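Local atomic coordinates of adenosine deaminase 1 (Arthrobacter aurescens, PDB entry 3RYS), a protein that binds a catalytic zinc ion and probably catalyses the hydrolytic deamination of adenine to hypoxanthine, a step of purine salvage. Residues G24-E29 with A71-E76; R84-R89 with A98-D103; Y208-L213 with T231-R236. All coordinates share one frame; numbering follows the deposited sequence.

How the interactions relate
Interactions 1 and 2 adjoin, their centres 12 Å apart: T25 OG1 packs against Y86 CD1 at 3.4 Å, so the loop carrying L26 touches the helix that interaction 2 ties to strand 95-102. Both lie near the active site without lining it. The side chain of I100 is about 7 Å from that of the zinc ligand H21 and about 11 Å from the bound zinc ion, while the L26 side chain is about 11 Å from the bound adenine. Interaction 3 is remote, its centre 35 Å from that of interaction 1 and 29 Å from that of interaction 2, and it joins two peripheral helices away from the catalytic centre.

Interaction 1 of 3, residues G24-E29 with A71-E76; sequences GTLQPE and AVLQTE
L26 meets V72 and L73 through apolar contacts alone, one leucine methyl serving both partners. L26 CD2 lies 4.1 Å from V72 CG2 and 4.5 Å from L73 CG. It gets there because chi1 of L26, at -151°, sets CG on the far side of CB from the backbone N and carries the isobutyl group toward V72 and L73. The side chains of L26 and V72 cross obliquely, so they touch methyl to methyl and do not lie alongside each other. The contact is small, 91 Å² in all, yet all three residues are buried, a setting in which apolar leucine and valine need no polar partner. The backbones stay well apart: the nearest CA atoms, those of L26 and L73, are 9.9 Å from each other, so the contact is left to the side chains, L26 reaching across with CD2.

No hydrogen bond passes between the two segments; polar interactions instead hold each backbone in shape. Q27 occupies the N-cap of helix 28-37, and P28 follows it in the first turn, where a proline costs nothing because no backbone N-H is needed there. On the other side T75 is the N-cap of helix 76-92, its side chain capping a backbone N of that helix, while D78 OD2 accepts bonds from the backbone N atoms of Q74 and T75. A hydrogen bond from R110 to L73 O holds the bend before this cap.

V72 and L73 also rest on L34 of helix 28-37, and L73 on F79 and M82 of helix 76-92. The contact therefore closes a hydrophobic junction between the loop after strand 15-17 and the turn leading into helix 76-92, within the TIM-barrel fold of the adenosine deaminase family, with the L26 side chain about 9 Å from that of the zinc ligand H21.

Interaction 2 of 3, residues R84-R89 with A98-D103; sequences RAYLER and AEIMMD
Y86 reaches A98 with the edge of its ring and I100 from an oblique side. With chi1 at 159° the ring lies opposite the backbone N and beside the carbonyl carbon, which sends the phenol from helix 76-92 down toward strand 95-102. A98 CB sits near the ring plane, 3.7 Å from Y86 OH and 4.2 Å from Y86 CE2; the small methyl lets the hydroxyl end pass close by the strand. The isoleucine and tyrosine chains lie side by side running in opposing senses, I100 CD1 coming 4.0 Å from Y86 CE2.

Although the CB of L87 does not point at the strand, the end of the side chain turns in, and L87 CD2 lies 4.2 Å from I100 CD1. The δ-methyl of the isoleucine is thus shared by an aromatic and an aliphatic neighbour, a place suited to a long, branched apolar residue. The segments of helix and strand run roughly antiparallel, their axes at 150° and 11.3 Å apart at closest, as in the β-α-β crossover of a TIM barrel, where helix 76-92 leads into strand 95-102, parallel to and beside strand 15-17.

Hydrophobic contact carries the whole interface. The one polar group brought into it, Y86 OH, is hydrogen-bonded to E17 OE1 on strand 15-17, so the tyrosine can be buried with its hydroxyl satisfied.

Interaction 3 of 3, residues Y208-L213 with T231-R236; sequences YITEAL and TDVVQR
R236 reaches L213 on an extended chain: chi1 of 168° points CG directly away from the backbone N, and the chain stays stretched as far as NE, so the guanidinium spans the gap between the helices. L213, with CG anti to its carbonyl carbon (chi1 -72°), reaches back to meet it, and the two side chains overlap. One face of the guanidinium is covered by L213 CB, which lies 3.5 Å from R236 NH2, displaced from the centre of the group. L213 CD1 adds a contact of 3.8 Å to R236 CZ. A leucine suits this place because it offers a broad apolar surface to a flat cation whose NE and NH1 are bonded to E240 and D214.

T210 CG2 stands at the edge of the same group, 4.3 Å from R236 NH1. T210 OG1 is hydrogen-bonded to a water at 2.8 Å, and R236 NH1 donates a weak bond to that same water, a loose polar link between the helices. Threonine offers both: CG2 lies at the guanidinium edge while OG1 bonds the water and also touches V233 CG2 at 3.9 Å.

The charge of R236 is met by D214, at the end of helix 206-214, through NH1, and by E240, a turn further along its own helix, through NE. With an alanine here, D214 and E240 would probably lose their cationic mate, and L213 CB and CD1 would be left without the flat group that packs on them.

The helix segments run roughly parallel, with axes 34° apart and 10.9 Å from each other. Each follows a strand, 195-200 and then 220-221, so the contact is one between successive outer helices of a TIM barrel, packed side by side around the parallel sheet.

Interaction 1 of 3, residues G24-E29 with A71-E76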
ATOM      1  N   GLY A  24       6.440  -5.707   1.155  1.00  9.79           N
ATOM      2  CA  GLY A  24       7.150  -4.935   0.150  1.00 11.89           C
ATOM      3  C   GLY A  24       8.093  -3.949   0.806  1.00 12.88           C
ATOM      4  O   GLY A  24       8.779  -3.166   0.147  1.00 11.67           O
ATOM      5  N   THR A  25       8.116  -4.015   2.130  1.00 13.32           N
ATOM      6  CA  THR A  25       8.952  -3.186   2.977  1.00 12.24           C
ATOM      7  C   THR A  25      10.291  -3.867   3.290  1.00 13.42           C
ATOM      8  O   THR A  25      11.212  -3.254   3.845  1.00 10.89           O
ATOM      9  CB  THR A  25       8.188  -2.898   4.268  1.00 11.48           C
ATOM     10  OG1 THR A  25       7.621  -1.587   4.189  1.00 19.19           O
ATOM     11  CG2 THR A  25       9.081  -3.002   5.482  1.00 12.68           C
ATOM     12  N   LEU A  26      10.388  -5.133   2.898  1.00 11.82           N
ATOM     13  CA  LEU A  26      11.529  -5.984   3.215  1.00 13.40           C
ATOM     14  C   LEU A  26      12.790  -5.608   2.438  1.00 14.87           C
ATOM     15  O   LEU A  26      12.916  -5.898   1.251  1.00 17.99           O
ATOM     16  CB  LEU A  26      11.171  -7.442   2.937  1.00 14.22           C
ATOM     17  CG  LEU A  26      11.871  -8.497   3.786  1.00 16.78           C
ATOM     18  CD1 LEU A  26      11.845  -8.082   5.244  1.00 15.33           C
ATOM     19  CD2 LEU A  26      11.192  -9.846   3.590  1.00 17.45           C
ATOM     20  N   GLN A  27      13.725  -4.970   3.129  1.00 15.72           N
ATOM     21  CA  GLN A  27      14.970  -4.520   2.526  1.00 15.76           C
ATOM     22  C   GLN A  27      15.979  -5.677   2.450  1.00 16.82           C
ATOM     23  O   GLN A  27      16.004  -6.539   3.327  1.00 18.51           O
ATOM     24  CB  GLN A  27      15.531  -3.357   3.353  1.00 15.56           C
ATOM     25  CG  GLN A  27      16.321  -2.349   2.552  1.00 22.67           C
ATOM     26  CD  GLN A  27      15.470  -1.606   1.542  1.00 22.83           C
ATOM     27  OE1 GLN A  27      14.483  -0.954   1.899  1.00 18.14           O
ATOM     28  NE2 GLN A  27      15.856  -1.688   0.271  1.00 26.51           N
ATOM     29  N   PRO A  28      16.804  -5.708   1.389  1.00 19.86           N
ATOM     30  CA  PRO A  28      17.815  -6.757   1.199  1.00 18.43           C
ATOM     31  C   PRO A  28      18.683  -7.024   2.430  1.00 18.94           C
ATOM     32  O   PRO A  28      19.073  -8.172   2.651  1.00 18.68           O
ATOM     33  CB  PRO A  28      18.664  -6.213   0.053  1.00 18.88           C
ATOM     34  CG  PRO A  28      17.691  -5.434  -0.765  1.00 20.48           C
ATOM     35  CD  PRO A  28      16.733  -4.805   0.225  1.00 22.47           C
ATOM     36  N   GLU A  29      18.983  -5.994   3.214  1.00 17.42           N
ATOM     37  CA  GLU A  29      19.745  -6.194   4.442  1.00 17.44           C
ATOM     38  C   GLU A  29      18.971  -7.079   5.415  1.00 17.10           C
ATOM     39  O   GLU A  29      19.515  -8.038   5.966  1.00 15.02           O
ATOM     40  CB  GLU A  29      20.103  -4.858   5.109  1.00 18.89           C
ATOM     41  CG  GLU A  29      20.982  -3.945   4.263  1.00 15.00           C
ATOM     42  CD  GLU A  29      20.226  -3.333   3.093  1.00 23.62           C
ATOM     43  OE1 GLU A  29      19.106  -2.828   3.310  1.00 25.25           O
ATOM     44  OE2 GLU A  29      20.748  -3.356   1.956  1.00 23.98           O
ATOM     45  N   ALA A  71      10.147 -15.933   2.125  1.00 13.68           N
ATOM     46  CA  ALA A  71      10.582 -17.207   2.687  1.00 14.20           C
ATOM     47  C   ALA A  71      11.359 -17.066   3.998  1.00 15.80           C
ATOM     48  O   ALA A  71      11.441 -18.016   4.777  1.00 16.04           O
ATOM     49  CB  ALA A  71      11.400 -17.984   1.667  1.00 12.97           C
ATOM     50  N   VAL A  72      11.929 -15.888   4.240  1.00 13.87           N
ATOM     51  CA  VAL A  72      12.703 -15.658   5.459  1.00 15.29           C
ATOM     52  C   VAL A  72      11.814 -15.327   6.658  1.00 15.79           C
ATOM     53  O   VAL A  72      12.279 -15.313   7.799  1.00 15.49           O
ATOM     54  CB  VAL A  72      13.754 -14.540   5.276  1.00 14.87           C
ATOM     55  CG1 VAL A  72      14.714 -14.892   4.147  1.00 14.00           C
ATOM     56  CG2 VAL A  72      13.073 -13.204   5.019  1.00 13.44           C
ATOM     57  N   LEU A  73      10.537 -15.067   6.396  1.00 13.09           N
ATOM     58  CA  LEU A  73       9.586 -14.739   7.453  1.00 13.38           C
ATOM     59  C   LEU A  73       8.994 -15.988   8.090  1.00 15.18           C
ATOM     60  O   LEU A  73       7.979 -16.495   7.626  1.00 18.44           O
ATOM     61  CB  LEU A  73       8.456 -13.879   6.892  1.00 14.11           C
ATOM     62  CG  LEU A  73       8.837 -12.521   6.308  1.00 11.79           C
ATOM     63  CD1 LEU A  73       7.621 -11.844   5.689  1.00  7.55           C
ATOM     64  CD2 LEU A  73       9.468 -11.650   7.387  1.00 12.83           C
ATOM     65  N   GLN A  74       9.609 -16.470   9.166  1.00 16.79           N
ATOM     66  CA  GLN A  74       9.185 -17.723   9.796  1.00 17.26           C
ATOM     67  C   GLN A  74       8.505 -17.526  11.148  1.00 14.99           C
ATOM     68  O   GLN A  74       7.513 -18.185  11.463  1.00 16.02           O
ATOM     69  CB  GLN A  74      10.384 -18.664   9.978  1.00 19.83           C
ATOM     70  CG  GLN A  74      11.027 -19.124   8.683  1.00 21.22           C
ATOM     71  CD  GLN A  74      10.062 -19.890   7.802  1.00 23.71           C
ATOM     72  OE1 GLN A  74       9.949 -19.620   6.607  1.00 25.29           O
ATOM     73  NE2 GLN A  74       9.353 -20.849   8.391  1.00 23.47           N
ATOM     74  N   THR A  75       9.054 -16.624  11.950  1.00 15.14           N
ATOM     75  CA  THR A  75       8.629 -16.482  13.331  1.00 15.73           C
ATOM     76  C   THR A  75       7.911 -15.167  13.566  1.00 15.76           C
ATOM     77  O   THR A  75       8.021 -14.227  12.777  1.00 15.23           O
ATOM     78  CB  THR A  75       9.833 -16.543  14.294  1.00 16.84           C
ATOM     79  OG1 THR A  75      10.588 -15.326  14.200  1.00 15.61           O
ATOM     80  CG2 THR A  75      10.730 -17.721  13.946  1.00 16.08           C
ATOM     81  N   GLU A  76       7.187 -15.115  14.676  1.00 14.83           N
ATOM     82  CA  GLU A  76       6.496 -13.913  15.093  1.00 15.35           C
ATOM     83  C   GLU A  76       7.482 -12.751  15.141  1.00 15.45           C
ATOM     84  O   GLU A  76       7.173 -11.643  14.709  1.00 19.41           O
ATOM     85  CB  GLU A  76       5.860 -14.147  16.464  1.00 17.85           C
ATOM     86  CG  GLU A  76       4.567 -13.396  16.697  1.00 23.61           C
ATOM     87  CD  GLU A  76       3.676 -14.074  17.726  1.00 30.08           C
ATOM     88  OE1 GLU A  76       3.296 -15.247  17.507  1.00 25.70           O
ATOM     89  OE2 GLU A  76       3.345 -13.429  18.748  1.00 34.41           O
TER

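Interaction 2 of 3, residues R84-R89 with A98-D103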
ATOM      1  N   ARG A  84       8.399  -3.047  12.298  1.00 12.86           N
ATOM      2  CA  ARG A  84       9.038  -1.958  13.024  1.00 13.69           C
ATOM      3  C   ARG A  84      10.049  -1.222  12.164  1.00 14.19           C
ATOM      4  O   ARG A  84      10.243  -0.018  12.319  1.00 17.66           O
ATOM      5  CB  ARG A  84       9.695  -2.474  14.309  1.00 17.61           C
ATOM      6  CG  ARG A  84       8.721  -2.566  15.470  1.00 25.11           C
ATOM      7  CD  ARG A  84       9.260  -3.337  16.667  1.00 24.91           C
ATOM      8  NE  ARG A  84       8.272  -3.332  17.744  1.00 33.09           N
ATOM      9  CZ  ARG A  84       8.245  -4.196  18.754  1.00 33.74           C
ATOM     10  NH1 ARG A  84       9.160  -5.152  18.842  1.00 26.67           N
ATOM     11  NH2 ARG A  84       7.296  -4.100  19.679  1.00 33.51           N
ATOM     12  N   ALA A  85      10.690  -1.946  11.257  1.00 13.12           N
ATOM     13  CA  ALA A  85      11.694  -1.351  10.389  1.00 13.56           C
ATOM     14  C   ALA A  85      11.025  -0.386   9.423  1.00 14.33           C
ATOM     15  O   ALA A  85      11.614   0.615   9.026  1.00 17.24           O
ATOM     16  CB  ALA A  85      12.462  -2.431   9.632  1.00 12.49           C
ATOM     17  N   TYR A  86       9.790  -0.699   9.045  1.00 15.52           N
ATOM     18  CA  TYR A  86       9.018   0.188   8.190  1.00 14.86           C
ATOM     19  C   TYR A  86       8.488   1.380   8.978  1.00 14.42           C
ATOM     20  O   TYR A  86       8.631   2.521   8.552  1.00 17.67           O
ATOM     21  CB  TYR A  86       7.846  -0.542   7.523  1.00 13.18           C
ATOM     22  CG  TYR A  86       6.774   0.422   7.071  1.00 14.12           C
ATOM     23  CD1 TYR A  86       6.963   1.220   5.950  1.00 13.60           C
ATOM     24  CD2 TYR A  86       5.596   0.567   7.788  1.00 10.62           C
ATOM     25  CE1 TYR A  86       6.001   2.122   5.547  1.00 12.24           C
ATOM     26  CE2 TYR A  86       4.630   1.461   7.394  1.00 11.66           C
ATOM     27  CZ  TYR A  86       4.834   2.239   6.271  1.00 12.45           C
ATOM     28  OH  TYR A  86       3.864   3.136   5.878  1.00 10.59           O
ATOM     29  N   LEU A  87       7.861   1.112  10.119  1.00 12.97           N
ATOM     30  CA  LEU A  87       7.286   2.178  10.933  1.00 16.20           C
ATOM     31  C   LEU A  87       8.345   3.219  11.284  1.00 16.96           C
ATOM     32  O   LEU A  87       8.077   4.419  11.290  1.00 14.63           O
ATOM     33  CB  LEU A  87       6.641   1.607  12.201  1.00 15.23           C
ATOM     34  CG  LEU A  87       5.382   0.755  12.006  1.00 13.96           C
ATOM     35  CD1 LEU A  87       5.018  -0.004  13.278  1.00 13.92           C
ATOM     36  CD2 LEU A  87       4.223   1.612  11.544  1.00 11.76           C
ATOM     37  N   GLU A  88       9.555   2.745  11.564  1.00 17.62           N
ATOM     38  CA  GLU A  88      10.676   3.617  11.890  1.00 19.15           C
ATOM     39  C   GLU A  88      11.051   4.504  10.696  1.00 16.50           C
ATOM     40  O   GLU A  88      11.178   5.727  10.828  1.00 14.50           O
ATOM     41  CB  GLU A  88      11.878   2.779  12.344  1.00 20.22           C
ATOM     42  CG  GLU A  88      13.126   3.587  12.673  1.00 28.23           C
ATOM     43  CD  GLU A  88      14.360   2.717  12.874  1.00 36.36           C
ATOM     44  OE1 GLU A  88      14.220   1.475  12.901  1.00 35.36           O
ATOM     45  OE2 GLU A  88      15.470   3.277  13.007  1.00 38.89           O
ATOM     46  N   ARG A  89      11.211   3.887   9.531  1.00 13.92           N
ATOM     47  CA  ARG A  89      11.570   4.623   8.318  1.00 17.80           C
ATOM     48  C   ARG A  89      10.426   5.517   7.828  1.00 15.15           C
ATOM     49  O   ARG A  89      10.647   6.651   7.402  1.00 14.33           O
ATOM     50  CB  ARG A  89      12.027   3.663   7.217  1.00 14.14           C
ATOM     51  CG  ARG A  89      12.331   4.338   5.891  1.00 16.58           C
ATOM     52  CD  ARG A  89      13.420   5.406   6.012  1.00 19.88           C
ATOM     53  NE  ARG A  89      13.673   6.050   4.723  1.00 16.47           N
ATOM     54  CZ  ARG A  89      12.908   7.010   4.205  1.00 19.58           C
ATOM     55  NH1 ARG A  89      11.846   7.446   4.870  1.00 15.39           N
ATOM     56  NH2 ARG A  89      13.203   7.537   3.023  1.00 22.84           N
ATOM     57  N   ALA A  98      -0.476   5.287   9.071  1.00 14.02           N
ATOM     58  CA  ALA A  98      -0.178   4.252   8.095  1.00 12.72           C
ATOM     59  C   ALA A  98      -1.233   3.159   8.123  1.00 13.89           C
ATOM     60  O   ALA A  98      -1.478   2.550   9.164  1.00 14.26           O
ATOM     61  CB  ALA A  98       1.200   3.670   8.356  1.00 13.33           C
ATOM     62  N   GLU A  99      -1.870   2.923   6.980  1.00 11.79           N
ATOM     63  CA  GLU A  99      -2.818   1.823   6.867  1.00 12.96           C
ATOM     64  C   GLU A  99      -2.190   0.708   6.041  1.00 13.73           C
ATOM     65  O   GLU A  99      -2.028   0.822   4.826  1.00 13.73           O
ATOM     66  CB  GLU A  99      -4.162   2.302   6.313  1.00 14.77           C
ATOM     67  CG  GLU A  99      -4.916   3.164   7.322  1.00 16.41           C
ATOM     68  CD  GLU A  99      -6.231   3.714   6.804  1.00 15.32           C
ATOM     69  OE1 GLU A  99      -6.835   3.090   5.907  1.00 14.46           O
ATOM     70  OE2 GLU A  99      -6.662   4.769   7.314  1.00 13.52           O
ATOM     71  N   ILE A 100      -1.828  -0.369   6.729  1.00 14.24           N
ATOM     72  CA  ILE A 100      -0.868  -1.334   6.214  1.00 11.62           C
ATOM     73  C   ILE A 100      -1.497  -2.633   5.731  1.00 13.03           C
ATOM     74  O   ILE A 100      -2.270  -3.273   6.445  1.00 14.79           O
ATOM     75  CB  ILE A 100       0.177  -1.649   7.295  1.00 12.91           C
ATOM     76  CG1 ILE A 100       0.889  -0.360   7.714  1.00 14.06           C
ATOM     77  CG2 ILE A 100       1.172  -2.685   6.801  1.00 12.20           C
ATOM     78  CD1 ILE A 100       1.521  -0.423   9.087  1.00 15.00           C
ATOM     79  N   MET A 101      -1.153  -3.022   4.511  1.00 13.64           N
ATOM     80  CA  MET A 101      -1.623  -4.286   3.960  1.00 12.09           C
ATOM     81  C   MET A 101      -0.690  -5.449   4.279  1.00 12.49           C
ATOM     82  O   MET A 101       0.507  -5.281   4.528  1.00  9.66           O
ATOM     83  CB  MET A 101      -1.839  -4.186   2.448  1.00 12.42           C
ATOM     84  CG  MET A 101      -3.274  -3.895   2.053  1.00 13.35           C
ATOM     85  SD  MET A 101      -3.468  -3.702   0.272  1.00 18.32           S
ATOM     86  CE  MET A 101      -2.882  -2.028   0.049  1.00 15.47           C
ATOM     87  N   MET A 102      -1.266  -6.640   4.254  1.00 13.86           N
ATOM     88  CA  MET A 102      -0.548  -7.850   4.570  1.00 11.70           C
ATOM     89  C   MET A 102      -1.231  -8.965   3.795  1.00 13.24           C
ATOM     90  O   MET A 102      -2.456  -8.969   3.669  1.00 13.78           O
ATOM     91  CB  MET A 102      -0.629  -8.092   6.071  1.00 12.48           C
ATOM     92  CG  MET A 102      -0.376  -9.510   6.518  1.00 14.58           C
ATOM     93  SD  MET A 102      -0.798  -9.652   8.264  1.00 32.15           S
ATOM     94  CE  MET A 102      -0.390 -11.370   8.548  1.00 24.47           C
ATOM     95  N   ASP A 103      -0.445  -9.887   3.248  1.00 11.54           N
ATOM     96  CA  ASP A 103      -0.993 -11.006   2.492  1.00 10.93           C
ATOM     97  C   ASP A 103      -0.973 -12.274   3.336  1.00 12.79           C
ATOM     98  O   ASP A 103      -0.036 -13.071   3.245  1.00 13.66           O
ATOM     99  CB  ASP A 103      -0.205 -11.238   1.198  1.00 13.26           C
ATOM    100  CG  ASP A 103      -0.208 -10.029   0.273  1.00 14.99           C
ATOM    101  OD1 ASP A 103      -1.127  -9.187   0.383  1.00 13.95           O
ATOM    102  OD2 ASP A 103       0.713  -9.928  -0.572  1.00 14.82           O
TER

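Interaction 3 of 3, residues Y208-L213 with T231-R236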
ATOM      1  N   TYR A 208     -12.365  -2.766 -14.471  1.00 13.51           N
ATOM      2  CA  TYR A 208     -12.098  -3.423 -13.196  1.00 15.39           C
ATOM      3  C   TYR A 208     -12.351  -2.476 -12.036  1.00 13.82           C
ATOM      4  O   TYR A 208     -12.652  -2.903 -10.927  1.00 14.58           O
ATOM      5  CB  TYR A 208     -10.658  -3.932 -13.149  1.00 13.82           C
ATOM      6  CG  TYR A 208     -10.452  -5.270 -13.822  1.00 13.96           C
ATOM      7  CD1 TYR A 208     -11.270  -5.686 -14.863  1.00 15.19           C
ATOM      8  CD2 TYR A 208      -9.420  -6.110 -13.427  1.00 16.21           C
ATOM      9  CE1 TYR A 208     -11.076  -6.913 -15.478  1.00 13.58           C
ATOM     10  CE2 TYR A 208      -9.219  -7.335 -14.035  1.00 14.43           C
ATOM     11  CZ  TYR A 208     -10.048  -7.731 -15.058  1.00 14.83           C
ATOM     12  OH  TYR A 208      -9.840  -8.953 -15.659  1.00 19.41           O
ATOM     13  N   ILE A 209     -12.266  -1.197 -12.275  1.00 13.85           N
ATOM     14  CA  ILE A 209     -12.515  -0.216 -11.281  1.00 13.19           C
ATOM     15  C   ILE A 209     -13.951  -0.091 -10.943  1.00 14.72           C
ATOM     16  O   ILE A 209     -14.303   0.029  -9.819  1.00 15.74           O
ATOM     17  CB  ILE A 209     -11.933   1.120 -11.701  1.00 13.68           C
ATOM     18  CG1 ILE A 209     -10.455   0.925 -11.986  1.00 14.25           C
ATOM     19  CG2 ILE A 209     -12.197   2.161 -10.649  1.00 10.38           C
ATOM     20  CD1 ILE A 209      -9.700   2.067 -12.346  1.00 15.49           C
ATOM     21  N   THR A 210     -14.780  -0.110 -11.948  1.00 20.00           N
ATOM     22  CA  THR A 210     -16.207  -0.105 -11.798  1.00 20.00           C
ATOM     23  C   THR A 210     -16.670  -1.376 -11.113  1.00 20.00           C
ATOM     24  O   THR A 210     -17.565  -1.372 -10.360  1.00 18.41           O
ATOM     25  CB  THR A 210     -16.849   0.064 -13.185  1.00 20.00           C
ATOM     26  OG1 THR A 210     -16.405   1.274 -13.745  1.00 20.00           O
ATOM     27  CG2 THR A 210     -18.283   0.113 -13.117  1.00 20.00           C
ATOM     28  N   GLU A 211     -16.026  -2.470 -11.402  1.00 13.27           N
ATOM     29  CA  GLU A 211     -16.322  -3.697 -10.753  1.00 16.64           C
ATOM     30  C   GLU A 211     -16.031  -3.661  -9.268  1.00 15.90           C
ATOM     31  O   GLU A 211     -16.767  -4.101  -8.507  1.00 18.40           O
ATOM     32  CB  GLU A 211     -15.544  -4.816 -11.428  1.00 17.53           C
ATOM     33  CG  GLU A 211     -16.283  -5.528 -12.452  1.00 13.62           C
ATOM     34  CD  GLU A 211     -15.686  -6.796 -12.808  1.00 17.78           C
ATOM     35  OE1 GLU A 211     -15.358  -7.579 -11.979  1.00 18.31           O
ATOM     36  OE2 GLU A 211     -15.580  -7.078 -13.959  1.00 26.50           O
ATOM     37  N   ALA A 212     -14.915  -3.134  -8.887  1.00 15.28           N
ATOM     38  CA  ALA A 212     -14.500  -2.993  -7.498  1.00 17.63           C
ATOM     39  C   ALA A 212     -15.427  -2.048  -6.739  1.00 16.34           C
ATOM     40  O   ALA A 212     -15.694  -2.246  -5.556  1.00 15.55           O
ATOM     41  CB  ALA A 212     -13.055  -2.513  -7.417  1.00 15.91           C
ATOM     42  N   LEU A 213     -15.920  -1.024  -7.426  1.00 14.99           N
ATOM     43  CA  LEU A 213     -16.831  -0.064  -6.806  1.00 18.69           C
ATOM     44  C   LEU A 213     -18.252  -0.603  -6.643  1.00 17.97           C
ATOM     45  O   LEU A 213     -18.876  -0.417  -5.598  1.00 18.77           O
ATOM     46  CB  LEU A 213     -16.864   1.238  -7.609  1.00 17.59           C
ATOM     47  CG  LEU A 213     -15.622   2.129  -7.518  1.00 18.06           C
ATOM     48  CD1 LEU A 213     -15.691   3.242  -8.552  1.00 15.48           C
ATOM     49  CD2 LEU A 213     -15.480   2.701  -6.116  1.00 14.91           C
ATOM     50  N   THR A 231     -13.527   8.113 -20.022  1.00 20.00           N
ATOM     51  CA  THR A 231     -14.076   9.395 -19.639  1.00 20.00           C
ATOM     52  C   THR A 231     -15.092   9.332 -18.559  1.00 20.00           C
ATOM     53  O   THR A 231     -15.047  10.078 -17.659  1.00 26.12           O
ATOM     54  CB  THR A 231     -14.690  10.065 -20.851  1.00 20.00           C
ATOM     55  OG1 THR A 231     -13.673  10.742 -21.551  1.00 20.00           O
ATOM     56  CG2 THR A 231     -15.748  11.031 -20.476  1.00 20.00           C
ATOM     57  N   ASP A 232     -16.013   8.412 -18.627  1.00 24.13           N
ATOM     58  CA  ASP A 232     -17.078   8.485 -17.684  1.00 28.65           C
ATOM     59  C   ASP A 232     -16.972   7.654 -16.436  1.00 23.51           C
ATOM     60  O   ASP A 232     -17.776   7.749 -15.569  1.00 24.81           O
ATOM     61  CB  ASP A 232     -18.481   8.519 -18.343  1.00 36.40           C
ATOM     62  CG  ASP A 232     -18.687   7.508 -19.412  1.00 33.14           C
ATOM     63  OD1 ASP A 232     -18.591   6.346 -19.156  1.00 43.35           O
ATOM     64  OD2 ASP A 232     -19.048   7.862 -20.501  1.00 30.47           O
ATOM     65  N   VAL A 233     -15.918   6.881 -16.366  1.00 23.17           N
ATOM     66  CA  VAL A 233     -15.386   6.274 -15.148  1.00 20.99           C
ATOM     67  C   VAL A 233     -14.650   7.365 -14.375  1.00 22.74           C
ATOM     68  O   VAL A 233     -14.870   7.555 -13.177  1.00 19.04           O
ATOM     69  CB  VAL A 233     -14.405   5.131 -15.444  1.00 20.88           C
ATOM     70  CG1 VAL A 233     -13.793   4.618 -14.150  1.00 16.71           C
ATOM     71  CG2 VAL A 233     -15.102   4.006 -16.185  1.00 20.38           C
ATOM     72  N   VAL A 234     -13.782   8.087 -15.080  1.00 21.18           N
ATOM     73  CA  VAL A 234     -13.126   9.265 -14.529  1.00 20.32           C
ATOM     74  C   VAL A 234     -14.174  10.204 -13.952  1.00 18.00           C
ATOM     75  O   VAL A 234     -13.954  10.845 -12.927  1.00 15.82           O
ATOM     76  CB  VAL A 234     -12.342  10.033 -15.617  1.00 23.15           C
ATOM     77  CG1 VAL A 234     -11.714  11.290 -15.033  1.00 20.12           C
ATOM     78  CG2 VAL A 234     -11.287   9.143 -16.250  1.00 20.66           C
ATOM     79  N   GLN A 235     -15.318  10.266 -14.624  1.00 21.21           N
ATOM     80  CA  GLN A 235     -16.391  11.186 -14.272  1.00 20.64           C
ATOM     81  C   GLN A 235     -16.989  10.833 -12.920  1.00 18.05           C
ATOM     82  O   GLN A 235     -17.160  11.698 -12.062  1.00 19.57           O
ATOM     83  CB  GLN A 235     -17.475  11.150 -15.345  1.00 24.62           C
ATOM     84  CG  GLN A 235     -17.919  12.508 -15.839  1.00 28.75           C
ATOM     85  CD  GLN A 235     -18.407  12.463 -17.284  1.00 41.83           C
ATOM     86  OE1 GLN A 235     -17.787  13.045 -18.179  1.00 40.96           O
ATOM     87  NE2 GLN A 235     -19.509  11.752 -17.521  1.00 33.49           N
ATOM     88  N   ARG A 236     -17.302   9.554 -12.734  1.00 18.41           N
ATOM     89  CA  ARG A 236     -17.845   9.075 -11.468  1.00 17.64           C
ATOM     90  C   ARG A 236     -16.856   9.234 -10.313  1.00 16.85           C
ATOM     91  O   ARG A 236     -17.231   9.652  -9.216  1.00 18.91           O
ATOM     92  CB  ARG A 236     -18.264   7.612 -11.581  1.00 18.15           C
ATOM     93  CG  ARG A 236     -18.554   6.984 -10.235  1.00 20.14           C
ATOM     94  CD  ARG A 236     -18.668   5.479 -10.335  1.00 22.12           C
ATOM     95  NE  ARG A 236     -19.067   4.898  -9.061  1.00 21.62           N
ATOM     96  CZ  ARG A 236     -19.434   3.632  -8.907  1.00 23.32           C
ATOM     97  NH1 ARG A 236     -19.447   2.819  -9.956  1.00 21.08           N
ATOM     98  NH2 ARG A 236     -19.788   3.184  -7.707  1.00 21.11           N
TER
HETATM   99  O   HOH W   1     -17.592   3.518 -12.671  1.00 16.07           O